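Local coordinates for extracellular solute-binding protein family 1 (PDB 4R2F) that binds the disaccharide laminaribiose and probably delivers it, as an extracellular solute-binding protein, to a membrane sugar transporter, at residues G38-W43 and E326-Y331; T49-D54 and Q342-A347; F102-F107 and G145-P150; K162-K167 and V189-F194; S178-G183 and N247-P252. All coordinates share one frame; numbering follows the deposited sequence. Where two conformers were deposited one is given.

Contacts 1 and 3 lie on one side of the chain's centre and contacts 4 and 5 on the other, with contact 2 nearer the middle. Contacts 1 and 3 lie about 16 Å apart (centres) and both reach the mixed sheet, through strands 40-44 and 145-161. Contacts 4 and 5, centres 11 Å apart, touch each other where Gly193 and Val192 pack on Val249; the centres of contacts 1 and 5 are about 47 Å apart. Along the chain, contacts 1 and 2 join its beginning to residues beyond 325 and enclose the other three, while contacts 4 and 5 interleave. This return of the chain agrees with the two-lobed fold of solute-binding proteins, whose sugar sits between the lobes.

Contact 1 of 5, residues G38-W43 and E326-Y331; sequences GAIKFW and EEFVVY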
# COMPACT_ATOMS: atom_id res chain seq x y z
N GLY A 38 -25.10 -20.01 6.21
CA GLY A 38 -24.16 -21.17 6.22
C GLY A 38 -22.72 -20.76 5.95
O GLY A 38 -21.87 -20.85 6.83
N ALA A 39 -22.45 -20.26 4.75
CA ALA A 39 -21.07 -20.08 4.29
C ALA A 39 -20.43 -18.79 4.83
O ALA A 39 -21.09 -17.77 4.94
CB ALA A 39 -21.02 -20.08 2.77
N ILE A 40 -19.15 -18.85 5.15
CA ILE A 40 -18.42 -17.64 5.55
C ILE A 40 -18.00 -16.94 4.27
O ILE A 40 -17.23 -17.49 3.50
CB ILE A 40 -17.19 -17.96 6.45
CG1 ILE A 40 -17.66 -18.34 7.86
CG2 ILE A 40 -16.21 -16.79 6.52
CD1 ILE A 40 -18.60 -17.35 8.52
N LYS A 41 -18.51 -15.73 4.06
CA LYS A 41 -18.08 -14.92 2.92
C LYS A 41 -16.77 -14.20 3.19
O LYS A 41 -16.69 -13.39 4.11
CB LYS A 41 -19.15 -13.89 2.56
CG LYS A 41 -20.41 -14.53 2.01
CD LYS A 41 -21.52 -13.50 1.88
CE LYS A 41 -22.78 -14.17 1.38
NZ LYS A 41 -23.87 -13.16 1.33
N PHE A 42 -15.78 -14.48 2.35
CA PHE A 42 -14.49 -13.82 2.39
C PHE A 42 -14.35 -12.95 1.15
O PHE A 42 -14.42 -13.44 0.02
CB PHE A 42 -13.40 -14.86 2.43
CG PHE A 42 -12.00 -14.30 2.44
CD1 PHE A 42 -11.61 -13.35 3.37
CD2 PHE A 42 -11.06 -14.77 1.54
CE1 PHE A 42 -10.33 -12.87 3.37
CE2 PHE A 42 -9.77 -14.30 1.55
CZ PHE A 42 -9.40 -13.34 2.45
N TRP A 43 -14.16 -11.66 1.36
CA TRP A 43 -13.86 -10.73 0.28
C TRP A 43 -12.39 -10.38 0.31
O TRP A 43 -11.83 -10.04 1.36
CB TRP A 43 -14.69 -9.45 0.44
CG TRP A 43 -16.16 -9.59 0.14
CD1 TRP A 43 -16.88 -10.74 -0.06
CD2 TRP A 43 -17.10 -8.52 0.04
NE1 TRP A 43 -18.21 -10.44 -0.29
CE2 TRP A 43 -18.37 -9.09 -0.24
CE3 TRP A 43 -16.99 -7.12 0.14
CZ2 TRP A 43 -19.53 -8.32 -0.40
CZ3 TRP A 43 -18.15 -6.35 -0.04
CH2 TRP A 43 -19.40 -6.96 -0.30
N GLU A 326 -13.79 -16.89 13.05
CA GLU A 326 -12.54 -17.01 13.79
C GLU A 326 -11.74 -18.20 13.32
O GLU A 326 -10.54 -18.09 13.11
CB GLU A 326 -12.82 -17.09 15.29
CG GLU A 326 -13.20 -15.73 15.81
CD GLU A 326 -13.97 -15.74 17.11
OE1 GLU A 326 -14.32 -16.82 17.66
OE2 GLU A 326 -14.21 -14.62 17.59
N GLU A 327 -12.40 -19.33 13.14
CA GLU A 327 -11.74 -20.51 12.59
C GLU A 327 -11.19 -20.25 11.20
O GLU A 327 -10.07 -20.66 10.89
CB GLU A 327 -12.69 -21.71 12.55
CG GLU A 327 -12.97 -22.35 13.91
CD GLU A 327 -11.73 -22.81 14.67
OE1 GLU A 327 -10.86 -23.50 14.09
OE2 GLU A 327 -11.63 -22.49 15.87
N PHE A 328 -11.97 -19.57 10.35
CA PHE A 328 -11.53 -19.28 9.01
C PHE A 328 -10.26 -18.46 9.08
O PHE A 328 -9.30 -18.76 8.37
CB PHE A 328 -12.55 -18.51 8.15
CG PHE A 328 -12.00 -18.13 6.79
CD1 PHE A 328 -11.94 -19.06 5.76
CD2 PHE A 328 -11.47 -16.87 6.56
CE1 PHE A 328 -11.40 -18.74 4.54
CE2 PHE A 328 -10.92 -16.53 5.34
CZ PHE A 328 -10.88 -17.48 4.32
N VAL A 329 -10.27 -17.41 9.91
CA VAL A 329 -9.12 -16.49 9.94
C VAL A 329 -7.87 -17.23 10.42
O VAL A 329 -6.81 -17.02 9.89
CB VAL A 329 -9.38 -15.22 10.78
CG1 VAL A 329 -8.08 -14.43 11.00
CG2 VAL A 329 -10.44 -14.33 10.14
N VAL A 330 -8.01 -18.12 11.40
CA VAL A 330 -6.86 -18.86 11.91
C VAL A 330 -6.33 -19.82 10.83
O VAL A 330 -5.11 -19.94 10.59
CB VAL A 330 -7.24 -19.61 13.20
CG1 VAL A 330 -6.14 -20.53 13.68
CG2 VAL A 330 -7.58 -18.60 14.29
N TYR A 331 -7.26 -20.49 10.17
CA TYR A 331 -6.92 -21.35 9.04
C TYR A 331 -6.17 -20.57 7.96
O TYR A 331 -5.12 -20.99 7.46
CB TYR A 331 -8.21 -22.00 8.48
CG TYR A 331 -8.05 -22.57 7.09
CD1 TYR A 331 -7.56 -23.87 6.88
CD2 TYR A 331 -8.38 -21.80 5.99
CE1 TYR A 331 -7.42 -24.37 5.58
CE2 TYR A 331 -8.24 -22.29 4.70
CZ TYR A 331 -7.76 -23.56 4.50
OH TYR A 331 -7.65 -23.99 3.20
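Phe42 and Phe328 meet ring against ring, and this aromatic pair carries most of the contact. Their centroids are 5.1 Å apart and the planes are inclined at 48°, an oblique arrangement that is neither a stack nor a T-shape. CE2 of Phe328 rides over one face of the Phe42 ring, near its rim, and lies 3.8 Å from Phe42 CD1; CZ of Phe328 reaches across to Phe42 CG at 3.9 Å. Both side chains have CG trans to the backbone N (chi1 178° for Phe42, 175° for Phe328), which sends each ring into the gap between strand and helix; the side chains as a whole cross at about a right angle.

The remaining interaction is aliphatic. Ile40, two residues before Phe42 and so on the same face of the strand, brings its CG2 branch to 4.4 Å from Phe328 CB, touching the base of the side chain whose tip meets Phe42. Isoleucine and the two phenylalanines suit this buried place, since none of the three side chains brings a polar group needing a partner.

Helix 322-335 thus packs on strand 40-44, which is hydrogen-bonded to residues of strands 70-74 and 96-97. Phe63 meets the Phe328 ring edge-to-face, Tyr332 of the same helix lies against both rings, and Val96 touches Ile40 and Phe42 from the neighbouring strand.

Contact 2 of 5, residues T49-D54 and Q342-A347; sequences TPAYND and QKLMNA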
# COMPACT_ATOMS: atom_id res chain seq x y z
N THR A 49 -0.86 -10.20 -9.12
CA THR A 49 -1.31 -10.71 -10.39
C THR A 49 -2.60 -11.49 -10.25
O THR A 49 -2.98 -11.90 -9.17
CB THR A 49 -0.26 -11.63 -11.04
OG1 THR A 49 -0.13 -12.82 -10.27
CG2 THR A 49 1.07 -10.93 -11.14
N PRO A 50 -3.26 -11.73 -11.47
CA PRO A 50 -4.46 -12.56 -11.32
C PRO A 50 -4.14 -13.91 -10.69
O PRO A 50 -4.98 -14.47 -10.01
CB PRO A 50 -4.94 -12.76 -12.76
CG PRO A 50 -4.61 -11.49 -13.41
CD PRO A 50 -3.21 -11.30 -12.95
N ALA A 51 -2.95 -14.45 -10.94
CA ALA A 51 -2.58 -15.72 -10.30
C ALA A 51 -2.61 -15.64 -8.76
O ALA A 51 -2.83 -16.65 -8.10
CB ALA A 51 -1.22 -16.17 -10.80
N TYR A 52 -2.38 -14.46 -8.17
CA TYR A 52 -2.56 -14.31 -6.70
C TYR A 52 -4.00 -14.68 -6.31
O TYR A 52 -4.22 -15.43 -5.38
CB TYR A 52 -2.23 -12.87 -6.20
CG TYR A 52 -2.90 -12.65 -4.87
CD1 TYR A 52 -4.21 -12.16 -4.81
CD2 TYR A 52 -2.31 -13.07 -3.70
CE1 TYR A 52 -4.88 -12.05 -3.60
CE2 TYR A 52 -2.95 -12.94 -2.50
CZ TYR A 52 -4.24 -12.45 -2.45
OH TYR A 52 -4.89 -12.37 -1.26
N ASN A 53 -4.99 -14.16 -7.03
CA ASN A 53 -6.38 -14.41 -6.64
C ASN A 53 -6.82 -15.85 -6.85
O ASN A 53 -7.59 -16.34 -6.06
CB ASN A 53 -7.32 -13.46 -7.33
CG ASN A 53 -7.19 -12.05 -6.80
OD1 ASN A 53 -7.60 -11.74 -5.66
ND2 ASN A 53 -6.60 -11.19 -7.62
N ASP A 54 -6.34 -16.50 -7.91
CA ASP A 54 -6.54 -17.95 -8.10
C ASP A 54 -6.05 -18.77 -6.90
O ASP A 54 -6.77 -19.63 -6.39
CB ASP A 54 -5.79 -18.46 -9.34
CG ASP A 54 -6.34 -17.91 -10.64
OD1 ASP A 54 -7.52 -17.52 -10.70
OD2 ASP A 54 -5.58 -17.87 -11.63
N GLN A 342 5.16 -19.54 -3.44
CA GLN A 342 4.91 -19.46 -4.89
C GLN A 342 5.24 -18.10 -5.49
O GLN A 342 5.09 -17.90 -6.69
CB GLN A 342 3.44 -19.82 -5.19
CG GLN A 342 3.08 -21.27 -4.87
CD GLN A 342 1.58 -21.47 -4.68
OE1 GLN A 342 0.79 -21.27 -5.61
NE2 GLN A 342 1.17 -21.84 -3.48
N LYS A 343 5.70 -17.15 -4.66
CA LYS A 343 6.17 -15.85 -5.15
C LYS A 343 5.07 -15.08 -5.84
O LYS A 343 5.27 -14.44 -6.88
CB LYS A 343 7.35 -16.02 -6.11
CG LYS A 343 8.50 -16.80 -5.53
CD LYS A 343 9.63 -16.90 -6.54
CE LYS A 343 10.80 -17.70 -5.99
NZ LYS A 343 11.89 -17.72 -7.00
N LEU A 344 3.88 -15.15 -5.25
CA LEU A 344 2.70 -14.50 -5.80
C LEU A 344 2.40 -13.13 -5.15
O LEU A 344 1.50 -12.43 -5.60
CB LEU A 344 1.49 -15.41 -5.59
CG LEU A 344 1.56 -16.72 -6.36
CD1 LEU A 344 0.38 -17.60 -5.99
CD2 LEU A 344 1.60 -16.44 -7.86
N MET A 345 3.14 -12.77 -4.10
CA MET A 345 2.89 -11.53 -3.35
C MET A 345 3.73 -10.33 -3.79
O MET A 345 4.89 -10.45 -4.23
CB MET A 345 3.12 -11.77 -1.86
CG MET A 345 2.12 -12.72 -1.21
SD MET A 345 0.42 -12.14 -1.25
CE MET A 345 0.59 -10.59 -0.39
N ASN A 346 3.10 -9.16 -3.70
CA ASN A 346 3.77 -7.88 -3.95
C ASN A 346 3.88 -7.07 -2.63
O ASN A 346 3.71 -5.84 -2.62
CB ASN A 346 3.01 -7.07 -4.98
CG ASN A 346 3.17 -7.59 -6.38
OD1 ASN A 346 2.55 -7.08 -7.30
ND2 ASN A 346 4.00 -8.62 -6.56
N ALA A 347 4.19 -7.78 -1.55
CA ALA A 347 4.28 -7.18 -0.22
C ALA A 347 5.20 -8.01 0.66
O ALA A 347 5.51 -9.15 0.33
CB ALA A 347 2.91 -7.09 0.42
O HOH W 1 1.24 -12.34 -8.18
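Thr49 OG1 bonds to a water 2.5 Å away and also accepts, weakly, from Tyr52 N at 3.5 Å, the capping bond of an N-cap residue. The same water donates to Leu344 O at 2.6 Å, so it ties the loop to the start of helix 50-61. A threonine hydroxyl is short and can both cap Tyr52 N and bond the water, which suits it to this position.

Leu344 also supplies the apolar part. Its CD2 branch packs against Ala51 CB at 4.1 Å, and the small alanine lets the loop come close to the helix. The loop itself begins with a Schellman motif, Lys343 taking positive phi as helix 337-341 ends, and Leu344 is the next residue after that turn.

Met345 CB points away from the helix, but bends at chi2 and chi3 (-62° and -58°) fold the chain back and carry SD to 3.7 Å from Tyr52 CE2. This is a Met-aromatic contact of oblique geometry, the sulfur 63° off the ring normal. The unbranched, flexible methionine chain can fold back in this way and present its polarisable sulfur to the ring. Beyond it, Tyr52 OH is hydrogen-bonded to Asp44 OD2, and Trp151 touches both Tyr52 and Met345. The side chain of Met345 lies about 8 Å from a bound glucose unit.

Contact 3 of 5, residues F102-F107 and G145-P150; sequences FQAFQF and GYVAVP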
# COMPACT_ATOMS: atom_id res chain seq x y z
N PHE A 102 -6.53 0.77 6.56
CA PHE A 102 -7.14 1.35 7.78
C PHE A 102 -8.63 1.21 7.88
O PHE A 102 -9.21 1.66 8.83
CB PHE A 102 -6.75 2.83 7.88
CG PHE A 102 -5.30 3.07 7.55
CD1 PHE A 102 -4.32 2.67 8.43
CD2 PHE A 102 -4.93 3.57 6.32
CE1 PHE A 102 -2.99 2.83 8.12
CE2 PHE A 102 -3.61 3.75 6.00
CZ PHE A 102 -2.64 3.38 6.91
N GLN A 103 -9.22 0.57 6.89
CA GLN A 103 -10.64 0.26 6.81
C GLN A 103 -11.25 -0.35 8.11
O GLN A 103 -12.33 0.02 8.54
CB GLN A 103 -10.75 -0.70 5.61
CG GLN A 103 -12.04 -1.39 5.35
CD GLN A 103 -11.98 -2.09 3.99
OE1 GLN A 103 -11.54 -1.51 3.01
NE2 GLN A 103 -12.43 -3.33 3.95
N ALA A 104 -10.53 -1.27 8.73
CA ALA A 104 -11.00 -1.88 9.96
C ALA A 104 -11.28 -0.83 11.07
O ALA A 104 -12.18 -1.02 11.88
CB ALA A 104 -9.98 -2.89 10.43
N PHE A 105 -10.53 0.26 11.11
CA PHE A 105 -10.77 1.29 12.13
C PHE A 105 -12.09 2.07 11.88
O PHE A 105 -12.75 2.44 12.83
CB PHE A 105 -9.60 2.26 12.27
CG PHE A 105 -8.34 1.61 12.80
CD1 PHE A 105 -8.14 1.49 14.15
CD2 PHE A 105 -7.39 1.08 11.92
CE1 PHE A 105 -7.00 0.88 14.63
CE2 PHE A 105 -6.24 0.49 12.40
CZ PHE A 105 -6.04 0.38 13.75
N GLN A 106 -12.43 2.31 10.62
CA GLN A 106 -13.67 2.97 10.26
C GLN A 106 -14.81 2.08 10.68
O GLN A 106 -15.76 2.53 11.31
CB GLN A 106 -13.77 3.22 8.76
CG GLN A 106 -14.97 4.07 8.37
CD GLN A 106 -15.10 5.33 9.22
OE1 GLN A 106 -16.18 5.64 9.74
NE2 GLN A 106 -14.00 6.05 9.37
N PHE A 107 -14.74 0.79 10.34
CA PHE A 107 -15.88 -0.09 10.64
C PHE A 107 -15.98 -0.38 12.12
O PHE A 107 -17.07 -0.65 12.65
CB PHE A 107 -15.86 -1.36 9.76
CG PHE A 107 -16.06 -1.06 8.31
CD1 PHE A 107 -17.17 -0.33 7.89
CD2 PHE A 107 -15.13 -1.48 7.35
CE1 PHE A 107 -17.35 -0.02 6.55
CE2 PHE A 107 -15.31 -1.15 6.02
CZ PHE A 107 -16.42 -0.43 5.62
N GLY A 145 -10.58 -3.96 22.06
CA GLY A 145 -10.06 -5.19 21.49
C GLY A 145 -9.16 -4.93 20.28
O GLY A 145 -8.90 -3.79 19.90
N TYR A 146 -8.70 -6.01 19.68
CA TYR A 146 -7.96 -5.97 18.41
C TYR A 146 -8.91 -5.76 17.24
O TYR A 146 -9.83 -6.57 17.04
CB TYR A 146 -7.23 -7.29 18.22
CG TYR A 146 -6.05 -7.38 19.13
CD1 TYR A 146 -4.84 -6.84 18.75
CD2 TYR A 146 -6.14 -7.99 20.38
CE1 TYR A 146 -3.75 -6.88 19.58
CE2 TYR A 146 -5.05 -8.05 21.23
CZ TYR A 146 -3.86 -7.47 20.82
OH TYR A 146 -2.76 -7.49 21.61
N VAL A 147 -8.72 -4.69 16.48
CA VAL A 147 -9.65 -4.41 15.39
C VAL A 147 -9.45 -5.33 14.17
O VAL A 147 -10.35 -5.48 13.36
CB VAL A 147 -9.66 -2.94 14.94
CG1 VAL A 147 -9.91 -2.01 16.11
CG2 VAL A 147 -8.39 -2.58 14.23
N ALA A 148 -8.28 -5.94 14.06
CA ALA A 148 -7.92 -6.79 12.91
C ALA A 148 -6.61 -7.49 13.22
O ALA A 148 -6.01 -7.24 14.27
CB ALA A 148 -7.76 -5.95 11.64
N VAL A 149 -6.16 -8.34 12.30
CA VAL A 149 -4.89 -9.07 12.44
C VAL A 149 -4.01 -8.78 11.23
O VAL A 149 -4.46 -8.92 10.08
CB VAL A 149 -5.17 -10.58 12.56
CG1 VAL A 149 -3.88 -11.35 12.71
CG2 VAL A 149 -6.09 -10.86 13.73
N PRO A 150 -2.74 -8.41 11.46
CA PRO A 150 -1.89 -8.11 10.29
C PRO A 150 -1.64 -9.31 9.41
O PRO A 150 -1.55 -10.42 9.91
CB PRO A 150 -0.56 -7.68 10.93
CG PRO A 150 -0.54 -8.37 12.26
CD PRO A 150 -1.97 -8.31 12.72
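Val147 CG2 sits over one face of the Phe105 ring, 3.9 Å from its centroid and only 17° off the normal, a well-formed CH-pi contact. The methyl is shifted somewhat toward CE1 and CZ of Phe105, each 3.8 Å away. With chi1 at -54°, Val147 CG1 lies beside the backbone N and CG2 falls between the N and the carbonyl carbon, facing the ring, while Phe105 swings its ring round beside its own N (chi1 -66°) and crosses the valine at about a right angle.

Small aliphatic groups do the rest. Ala104 CB points toward the break in strand 145-161 and lies 4.1 Å from the same Val147 CG2. Alanine suits this place, since the CA atoms of Ala104 and Val147 are only 6.1 Å apart. Ala148 CB meets Ala104 CB at 4.0 Å, a methyl-to-methyl contact that a small residue allows. Asn312 of strand 306-316 touches both alanines, and Leu387 lies against Phe105.

The meeting atoms are methyls and ring carbons, together with the carbonyl of Val147 beside Ala104 CB; packing and burial of apolar surface, rather than polar bonds, therefore hold the helix to this interruption of the strand.

Contact 4 of 5, residues K162-K167 and V189-F194; sequences KSLFEK and VGAVGF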
# COMPACT_ATOMS: atom_id res chain seq x y z
N LYS A 162 18.10 -0.95 -15.42
CA LYS A 162 19.54 -0.70 -15.70
C LYS A 162 19.82 -0.29 -17.14
O LYS A 162 20.58 0.64 -17.38
CB LYS A 162 20.37 -1.93 -15.39
CG LYS A 162 20.24 -2.44 -13.97
CD LYS A 162 21.16 -3.63 -13.72
CE LYS A 162 20.92 -4.76 -14.71
NZ LYS A 162 21.19 -6.06 -14.07
N SER A 163 19.19 -0.96 -18.10
CA SER A 163 19.45 -0.68 -19.52
C SER A 163 19.11 0.76 -19.87
O SER A 163 19.76 1.37 -20.70
CB SER A 163 18.67 -1.64 -20.42
OG SER A 163 17.28 -1.63 -20.12
N LEU A 164 18.11 1.32 -19.21
CA LEU A 164 17.67 2.66 -19.57
C LEU A 164 18.52 3.73 -18.95
O LEU A 164 18.65 4.83 -19.49
CB LEU A 164 16.19 2.87 -19.19
CG LEU A 164 15.24 2.03 -20.05
CD1 LEU A 164 13.79 2.22 -19.65
CD2 LEU A 164 15.43 2.39 -21.52
N PHE A 165 19.09 3.43 -17.79
CA PHE A 165 20.04 4.33 -17.16
C PHE A 165 21.34 4.31 -17.95
O PHE A 165 21.96 5.35 -18.16
CB PHE A 165 20.25 3.98 -15.69
CG PHE A 165 19.24 4.63 -14.79
CD1 PHE A 165 17.92 4.17 -14.76
CD2 PHE A 165 19.58 5.75 -14.06
CE1 PHE A 165 16.98 4.81 -13.97
CE2 PHE A 165 18.64 6.39 -13.27
CZ PHE A 165 17.35 5.91 -13.22
N GLU A 166 21.73 3.14 -18.43
CA GLU A 166 22.90 2.99 -19.29
C GLU A 166 22.72 3.75 -20.61
O GLU A 166 23.59 4.49 -21.02
CB GLU A 166 23.11 1.51 -19.56
CG GLU A 166 24.13 1.16 -20.63
CD GLU A 166 24.31 -0.34 -20.73
OE1 GLU A 166 23.29 -1.07 -20.74
OE2 GLU A 166 25.47 -0.79 -20.78
N LYS A 167 21.57 3.58 -21.25
CA LYS A 167 21.26 4.30 -22.46
C LYS A 167 21.31 5.82 -22.29
O LYS A 167 21.78 6.52 -23.17
CB LYS A 167 19.87 3.91 -22.97
CG LYS A 167 19.59 4.39 -24.39
CD LYS A 167 18.10 4.56 -24.66
CE LYS A 167 17.40 3.22 -24.88
NZ LYS A 167 17.51 2.74 -26.28
N VAL A 189 16.17 10.38 -23.82
CA VAL A 189 16.26 9.15 -24.62
C VAL A 189 14.91 8.43 -24.74
O VAL A 189 14.86 7.25 -25.06
CB VAL A 189 17.37 8.17 -24.16
CG1 VAL A 189 18.74 8.86 -24.22
CG2 VAL A 189 17.11 7.58 -22.78
N GLY A 190 13.82 9.16 -24.52
CA GLY A 190 12.47 8.62 -24.71
C GLY A 190 11.89 7.78 -23.57
O GLY A 190 10.89 7.08 -23.75
N ALA A 191 12.50 7.85 -22.40
CA ALA A 191 12.03 7.05 -21.26
C ALA A 191 11.22 7.92 -20.29
O ALA A 191 11.24 9.15 -20.36
CB ALA A 191 13.21 6.42 -20.55
N VAL A 192 10.52 7.26 -19.38
CA VAL A 192 9.83 7.97 -18.31
C VAL A 192 10.70 7.95 -17.08
O VAL A 192 11.00 6.91 -16.51
CB VAL A 192 8.45 7.37 -18.02
CG1 VAL A 192 7.84 8.00 -16.78
CG2 VAL A 192 7.56 7.59 -19.23
N GLY A 193 11.10 9.14 -16.66
CA GLY A 193 12.01 9.29 -15.54
C GLY A 193 11.40 9.08 -14.17
O GLY A 193 12.13 8.90 -13.21
N PHE A 194 10.07 9.13 -14.06
CA PHE A 194 9.41 8.86 -12.80
C PHE A 194 8.00 8.36 -13.08
O PHE A 194 7.03 9.15 -13.19
CB PHE A 194 9.42 10.11 -11.91
CG PHE A 194 9.31 9.82 -10.44
CD1 PHE A 194 10.34 9.21 -9.76
CD2 PHE A 194 8.20 10.22 -9.74
CE1 PHE A 194 10.25 8.96 -8.41
CE2 PHE A 194 8.11 9.98 -8.38
CZ PHE A 194 9.13 9.34 -7.72
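Lys167 meets Val189 through the aliphatic part of its long side chain. Its CB points toward the loop, and CG, trans to the backbone N (chi1 -168°), carries the chain onward without itself coming within 4.2 Å of Val189. CD makes the touch, 3.7 Å from both CB and CG2 of Val189. There the chain bends, at chi3 and again at chi4, and CE and the ammonium NZ turn aside after the methylene has done the packing. The two side chains slide past each other in opposite directions. Beside them Val189 CG1 lies 4.0 Å from Lys167 O, so the valine meets the lysine at its backbone as well as at its methylene. Lysine suits this solvent-facing position because it can lay methylenes on a neighbour and still keep its charge at the surface.

One turn earlier on helix 162-168, Leu164 CD1 reaches Ala191 CB at 4.3 Å in a buried spot, with Ala272 also touching Leu164. Between Val189 and Ala191 the chain turns at Gly190, whose positive phi makes it the C-prime residue of the Schellman motif ending helix 176-188; glycine takes that conformation with least strain.

Chemically, the atoms that meet are carbons, apart from the Lys167 carbonyl oxygen near Val189 CG1; the contact grades from a buried leucine-alanine pair to a lysine-valine pair at the surface, and between these segments the joining is by packing.

Contact 5 of 5, residues S178-G183 and N247-P252; sequences SLLEAG and NGVIDP
Asn247 opens the loop by touching Leu180: its ND2 lies 4.2 Å from Leu180 CD1, a van der Waals approach, while the polar use of that amide is a hydrogen bond to Glu243 O, one turn back in helix 232-246. Leu180 reaches it with chi1 at -177°, which carries its methyl end toward the loop.

Gly248 follows at positive phi and ends the helix in a Schellman motif. With no side chain it adopts this turn easily, and the turn brings the next residue round to face helix 176-188.

Val249 then makes the main contact. Its CG2 methyl comes 3.6 Å from Gly183 C and its CG1 methyl 3.9 Å from Gly183 CA, so both branches lie against the same side of the glycine backbone. Glycine, with no side chain, lets the valine methyls rest directly on the helix backbone, and the CA atoms of Gly183 and Val249 come to 5.2 Å. Val249 CG2 also lies 4.5 Å from Leu180 CD1, extending the contact one turn back along helix 176-188.

The loop packs the end of helix 232-246 against helix 176-188. Leu244 of the former helix touches both Leu180 and Val249, and Phe194, from the loop after the latter, packs on Val249 and Leu179.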
# COMPACT_ATOMS: atom_id res chain seq x y z
N SER A 178 19.33 15.02 -7.82
CA SER A 178 19.83 14.05 -8.77
C SER A 178 18.67 13.32 -9.52
O SER A 178 18.82 12.98 -10.68
CB SER A 178 20.85 13.10 -8.12
OG SER A 178 20.29 12.29 -7.09
N LEU A 179 17.51 13.13 -8.88
CA LEU A 179 16.35 12.54 -9.57
C LEU A 179 15.92 13.41 -10.76
O LEU A 179 15.71 12.90 -11.88
CB LEU A 179 15.17 12.32 -8.59
CG LEU A 179 13.78 11.97 -9.13
CD1 LEU A 179 13.84 10.78 -10.05
CD2 LEU A 179 12.80 11.72 -7.98
N LEU A 180 15.82 14.71 -10.52
CA LEU A 180 15.46 15.67 -11.58
C LEU A 180 16.46 15.68 -12.73
O LEU A 180 16.06 15.62 -13.89
CB LEU A 180 15.32 17.07 -11.00
CG LEU A 180 14.88 18.17 -11.97
CD1 LEU A 180 13.50 17.91 -12.54
CD2 LEU A 180 14.93 19.52 -11.27
N GLU A 181 17.76 15.77 -12.44
CA GLU A 181 18.78 15.72 -13.50
C GLU A 181 18.71 14.45 -14.31
O GLU A 181 18.66 14.48 -15.53
CB GLU A 181 20.22 15.89 -12.95
CG GLU A 181 20.53 17.30 -12.47
CD GLU A 181 20.21 18.34 -13.53
OE1 GLU A 181 20.79 18.23 -14.63
OE2 GLU A 181 19.38 19.25 -13.27
N ALA A 182 18.71 13.31 -13.64
CA ALA A 182 18.69 12.05 -14.35
C ALA A 182 17.39 11.91 -15.15
O ALA A 182 17.40 11.45 -16.30
CB ALA A 182 18.84 10.90 -13.38
N GLY A 183 16.29 12.32 -14.53
CA GLY A 183 14.99 12.34 -15.19
C GLY A 183 14.97 13.09 -16.50
O GLY A 183 14.44 12.58 -17.50
N ASN A 247 8.60 19.43 -16.31
CA ASN A 247 9.79 19.01 -17.05
C ASN A 247 9.60 17.70 -17.86
O ASN A 247 10.52 17.26 -18.54
CB ASN A 247 10.99 18.86 -16.08
CG ASN A 247 11.61 20.20 -15.71
OD1 ASN A 247 12.47 20.69 -16.41
ND2 ASN A 247 11.20 20.79 -14.59
N GLY A 248 8.43 17.07 -17.74
CA GLY A 248 8.11 15.83 -18.45
C GLY A 248 8.84 14.62 -17.91
O GLY A 248 8.98 13.63 -18.60
N VAL A 249 9.35 14.69 -16.69
CA VAL A 249 9.96 13.53 -16.01
C VAL A 249 8.85 12.58 -15.56
O VAL A 249 8.96 11.35 -15.67
CB VAL A 249 10.82 13.99 -14.83
CG1 VAL A 249 11.29 12.82 -13.96
CG2 VAL A 249 12.00 14.80 -15.36
N ILE A 250 7.79 13.17 -15.03
CA ILE A 250 6.52 12.48 -14.94
C ILE A 250 5.85 12.62 -16.29
O ILE A 250 5.80 13.71 -16.87
CB ILE A 250 5.66 13.05 -13.78
CG1 ILE A 250 6.29 12.64 -12.43
CG2 ILE A 250 4.23 12.57 -13.89
CD1 ILE A 250 5.61 13.23 -11.20
N ASP A 251 5.33 11.49 -16.77
CA ASP A 251 4.67 11.37 -18.08
C ASP A 251 3.41 12.22 -18.01
O ASP A 251 2.65 12.14 -17.02
CB ASP A 251 4.34 9.88 -18.28
CG ASP A 251 3.65 9.56 -19.62
OD1 ASP A 251 2.94 10.38 -20.23
OD2 ASP A 251 3.80 8.38 -20.02
N PRO A 252 3.19 13.07 -19.02
CA PRO A 252 2.01 13.94 -18.96
C PRO A 252 0.69 13.17 -18.91
O PRO A 252 -0.31 13.72 -18.43
CB PRO A 252 2.12 14.78 -20.25
CG PRO A 252 2.93 13.94 -21.17
CD PRO A 252 3.95 13.29 -20.27